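Local coordinates for protein glycoside hydrolase family 5 (Aspergillus oryzae, PDB 6LA0) that hydrolyses glycosidic bonds as a secreted family 5 rutinosidase, with a probable exo-1,3-beta-glucosidase activity on cell-wall beta-glucan, at residues Asp76-Leu88 with Glu356-Arg368. Sequence-based numbering, arbitrary orientation.
Sequences DIDKLASVGVGVL and EYFIDHGYIDLTR
On the outside of the TIM barrel, the helix-to-strand turn that leads from helix 74-81 into barrel strand 87-92 packs against helix 355-360 and the C-terminal tail of the chain. The two short helix segments cross at 56° with their axes 10.7 Å apart, and K79, V83, I359 and L366 do most of the joining. K79 extends from its helix with CG anti to the backbone N (chi1 -173°) and bends only at chi3, which brings its ammonium between two acids one helical turn apart. K79 NZ lies 2.8 Å from E356 OE2, meeting that oxygen on the anti side and 30° out of the carboxylate plane. The same K79 NZ is 2.9 Å from D360 OD1, using that oxygen's syn lone pair. A water donates to both E356 OE2 and D76 OD1, bridging two like-charged carboxylates; K79 on E356 and K336 on D76 probably offset their repulsion. Next to K79, I359 lies obliquely across V83, with I359 CD1 3.6 Å from V83 CG2, while its CG2 branch rests on the aliphatic part of K79. V83 also leans on the tail: its CB is 3.9 Å from I364 CG2. Both helices end in Schellman motifs, with G84 and G362 at positive phi as the C-prime residues. In the first, L80 O accepts V83 N and V85 N from opposite faces of its plane. The turn then presents V83 O to the tail, where L366 N donates to it at 2.9 Å, nearly in line with the carbonyl bond. Alongside V85, pointing the same way, the L366 side chain places CD1 3.9 Å from V85 CG2.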
# COMPACT_ATOMS: atom_id res chain seq x y z
N ASP A 76 -14.11 6.95 10.81
CA ASP A 76 -13.84 5.96 9.77
C ASP A 76 -13.29 4.67 10.36
O ASP A 76 -13.60 3.57 9.87
CB ASP A 76 -12.87 6.54 8.73
CG ASP A 76 -13.40 7.82 8.10
OD1 ASP A 76 -14.55 7.79 7.62
OD2 ASP A 76 -12.67 8.83 8.06
N ILE A 77 -12.47 4.77 11.41
CA ILE A 77 -11.95 3.56 12.04
C ILE A 77 -13.07 2.78 12.71
O ILE A 77 -13.14 1.55 12.61
CB ILE A 77 -10.81 3.90 13.03
CG1 ILE A 77 -9.72 4.72 12.35
CG2 ILE A 77 -10.25 2.61 13.63
CD1 ILE A 77 -9.03 4.03 11.19
N ASP A 78 -13.98 3.48 13.40
CA ASP A 78 -15.14 2.82 13.98
C ASP A 78 -15.92 2.03 12.94
O ASP A 78 -16.33 0.89 13.18
CB ASP A 78 -16.07 3.84 14.63
CG ASP A 78 -15.42 4.61 15.76
OD1 ASP A 78 -14.44 4.13 16.37
OD2 ASP A 78 -15.94 5.70 16.05
N LYS A 79 -16.17 2.64 11.77
CA LYS A 79 -16.91 1.93 10.74
C LYS A 79 -16.16 0.70 10.24
O LYS A 79 -16.77 -0.33 9.96
CB LYS A 79 -17.23 2.87 9.57
CG LYS A 79 -18.14 2.23 8.55
CD LYS A 79 -18.52 3.24 7.48
CE LYS A 79 -19.74 4.06 7.89
NZ LYS A 79 -20.20 4.86 6.74
N LEU A 80 -14.83 0.78 10.12
CA LEU A 80 -14.06 -0.40 9.73
C LEU A 80 -14.16 -1.50 10.77
O LEU A 80 -14.37 -2.67 10.42
CB LEU A 80 -12.59 -0.02 9.49
CG LEU A 80 -12.35 0.90 8.29
CD1 LEU A 80 -10.97 1.56 8.34
CD2 LEU A 80 -12.55 0.11 6.98
N ALA A 81 -14.02 -1.15 12.05
CA ALA A 81 -14.09 -2.15 13.11
C ALA A 81 -15.47 -2.79 13.20
O ALA A 81 -15.58 -3.98 13.55
CB ALA A 81 -13.73 -1.50 14.45
N SER A 82 -16.54 -2.04 12.88
CA SER A 82 -17.89 -2.59 12.99
C SER A 82 -18.10 -3.83 12.13
O SER A 82 -19.03 -4.60 12.40
CB SER A 82 -18.93 -1.53 12.61
OG SER A 82 -19.03 -1.36 11.21
N VAL A 83 -17.29 -4.05 11.09
CA VAL A 83 -17.39 -5.27 10.30
C VAL A 83 -16.19 -6.19 10.52
O VAL A 83 -16.06 -7.22 9.84
CB VAL A 83 -17.57 -4.96 8.79
CG1 VAL A 83 -18.99 -4.44 8.53
CG2 VAL A 83 -16.52 -3.99 8.31
N GLY A 84 -15.31 -5.85 11.45
CA GLY A 84 -14.25 -6.75 11.85
C GLY A 84 -12.93 -6.57 11.14
O GLY A 84 -12.13 -7.51 11.10
N VAL A 85 -12.67 -5.38 10.59
CA VAL A 85 -11.35 -5.12 10.01
C VAL A 85 -10.29 -5.30 11.09
O VAL A 85 -10.40 -4.77 12.20
CB VAL A 85 -11.30 -3.70 9.41
CG1 VAL A 85 -9.85 -3.25 9.22
CG2 VAL A 85 -12.04 -3.68 8.09
N GLY A 86 -9.24 -6.08 10.76
CA GLY A 86 -8.20 -6.37 11.71
C GLY A 86 -6.82 -5.86 11.35
O GLY A 86 -5.88 -6.07 12.12
N VAL A 87 -6.67 -5.20 10.20
CA VAL A 87 -5.37 -4.70 9.76
C VAL A 87 -5.58 -3.46 8.90
O VAL A 87 -6.50 -3.38 8.09
CB VAL A 87 -4.57 -5.79 9.00
CG1 VAL A 87 -5.34 -6.28 7.78
CG2 VAL A 87 -3.22 -5.25 8.56
N LEU A 88 -4.72 -2.46 9.12
CA LEU A 88 -4.71 -1.23 8.33
C LEU A 88 -3.34 -1.11 7.67
O LEU A 88 -2.31 -1.12 8.36
CB LEU A 88 -4.99 0.00 9.20
CG LEU A 88 -6.32 0.07 9.95
CD1 LEU A 88 -6.33 1.26 10.90
CD2 LEU A 88 -7.50 0.14 8.97
N GLU A 356 -16.03 1.58 1.66
CA GLU A 356 -17.08 2.03 2.59
C GLU A 356 -18.47 1.65 2.09
O GLU A 356 -19.37 1.38 2.89
CB GLU A 356 -16.99 3.54 2.80
CG GLU A 356 -18.08 4.10 3.70
CD GLU A 356 -17.90 5.58 4.00
OE1 GLU A 356 -17.53 6.35 3.08
OE2 GLU A 356 -18.14 5.96 5.16
N TYR A 357 -18.67 1.68 0.77
CA TYR A 357 -19.98 1.31 0.22
C TYR A 357 -20.31 -0.15 0.50
O TYR A 357 -21.45 -0.48 0.84
CB TYR A 357 -20.01 1.62 -1.27
CG TYR A 357 -21.33 1.30 -1.93
CD1 TYR A 357 -21.61 0.01 -2.38
CD2 TYR A 357 -22.30 2.28 -2.09
CE1 TYR A 357 -22.81 -0.29 -2.98
CE2 TYR A 357 -23.52 1.97 -2.70
CZ TYR A 357 -23.76 0.69 -3.14
OH TYR A 357 -24.97 0.37 -3.74
N PHE A 358 -19.31 -1.04 0.37
CA PHE A 358 -19.53 -2.45 0.69
C PHE A 358 -19.97 -2.61 2.14
O PHE A 358 -20.87 -3.40 2.45
CB PHE A 358 -18.26 -3.28 0.46
CG PHE A 358 -17.65 -3.14 -0.90
CD1 PHE A 358 -18.40 -2.77 -2.00
CD2 PHE A 358 -16.29 -3.41 -1.08
CE1 PHE A 358 -17.82 -2.66 -3.26
CE2 PHE A 358 -15.70 -3.29 -2.32
CZ PHE A 358 -16.46 -2.91 -3.41
N ILE A 359 -19.33 -1.88 3.05
CA ILE A 359 -19.70 -1.92 4.46
C ILE A 359 -21.12 -1.40 4.65
O ILE A 359 -21.93 -1.99 5.37
CB ILE A 359 -18.71 -1.10 5.31
CG1 ILE A 359 -17.35 -1.81 5.46
CG2 ILE A 359 -19.31 -0.77 6.68
CD1 ILE A 359 -16.37 -0.97 6.27
N ASP A 360 -21.42 -0.24 4.05
CA ASP A 360 -22.69 0.43 4.29
C ASP A 360 -23.88 -0.35 3.72
O ASP A 360 -25.00 -0.19 4.21
CB ASP A 360 -22.68 1.83 3.68
CG ASP A 360 -21.89 2.83 4.50
OD1 ASP A 360 -21.58 2.56 5.68
OD2 ASP A 360 -21.58 3.91 3.94
N HIS A 361 -23.67 -1.20 2.72
CA HIS A 361 -24.77 -1.94 2.13
C HIS A 361 -24.74 -3.42 2.50
O HIS A 361 -25.37 -4.24 1.83
CB HIS A 361 -24.78 -1.71 0.62
CG HIS A 361 -25.07 -0.28 0.26
ND1 HIS A 361 -26.28 0.14 -0.24
CD2 HIS A 361 -24.32 0.84 0.42
CE1 HIS A 361 -26.26 1.45 -0.41
NE2 HIS A 361 -25.08 1.90 -0.02
N GLY A 362 -24.02 -3.76 3.57
CA GLY A 362 -24.10 -5.07 4.18
C GLY A 362 -23.32 -6.18 3.51
O GLY A 362 -23.62 -7.35 3.76
N TYR A 363 -22.34 -5.85 2.67
CA TYR A 363 -21.59 -6.89 1.98
C TYR A 363 -20.54 -7.57 2.87
O TYR A 363 -20.14 -8.70 2.57
CB TYR A 363 -20.86 -6.31 0.76
CG TYR A 363 -21.71 -5.68 -0.32
CD1 TYR A 363 -23.11 -5.66 -0.26
CD2 TYR A 363 -21.11 -5.10 -1.43
CE1 TYR A 363 -23.87 -5.07 -1.28
CE2 TYR A 363 -21.86 -4.52 -2.44
CZ TYR A 363 -23.23 -4.50 -2.37
OH TYR A 363 -23.95 -3.91 -3.39
N ILE A 364 -20.09 -6.91 3.93
CA ILE A 364 -18.86 -7.29 4.63
C ILE A 364 -19.20 -7.80 6.03
O ILE A 364 -19.85 -7.09 6.81
CB ILE A 364 -17.86 -6.13 4.71
CG1 ILE A 364 -17.54 -5.57 3.32
CG2 ILE A 364 -16.57 -6.58 5.44
CD1 ILE A 364 -17.24 -6.62 2.26
N ASP A 365 -18.70 -8.99 6.35
CA ASP A 365 -18.68 -9.50 7.73
C ASP A 365 -17.39 -10.30 7.87
O ASP A 365 -17.35 -11.51 7.61
CB ASP A 365 -19.91 -10.34 8.06
CG ASP A 365 -19.78 -11.09 9.37
OD1 ASP A 365 -18.98 -10.68 10.25
OD2 ASP A 365 -20.47 -12.12 9.52
N LEU A 366 -16.32 -9.63 8.29
CA LEU A 366 -15.03 -10.31 8.34
C LEU A 366 -14.93 -11.27 9.52
O LEU A 366 -13.97 -12.05 9.57
CB LEU A 366 -13.89 -9.29 8.40
CG LEU A 366 -13.84 -8.42 7.14
CD1 LEU A 366 -12.74 -7.38 7.25
CD2 LEU A 366 -13.61 -9.31 5.92
N THR A 367 -15.88 -11.24 10.46
CA THR A 367 -15.84 -12.20 11.55
C THR A 367 -16.14 -13.61 11.09
O THR A 367 -15.93 -14.55 11.87
CB THR A 367 -16.82 -11.80 12.66
OG1 THR A 367 -18.16 -12.06 12.24
CG2 THR A 367 -16.67 -10.32 13.00
N ARG A 368 -16.62 -13.80 9.86
CA ARG A 368 -16.88 -15.16 9.39
C ARG A 368 -15.59 -15.95 9.17
O ARG A 368 -15.66 -17.16 9.00
CB ARG A 368 -17.71 -15.14 8.10
CG ARG A 368 -17.02 -14.55 6.86
CD ARG A 368 -18.02 -14.33 5.73
NE ARG A 368 -17.45 -13.64 4.56
CZ ARG A 368 -16.73 -14.24 3.61
NH1 ARG A 368 -16.47 -15.53 3.70
NH2 ARG A 368 -16.28 -13.55 2.57
O HOH W 1 -16.04 5.68 6.98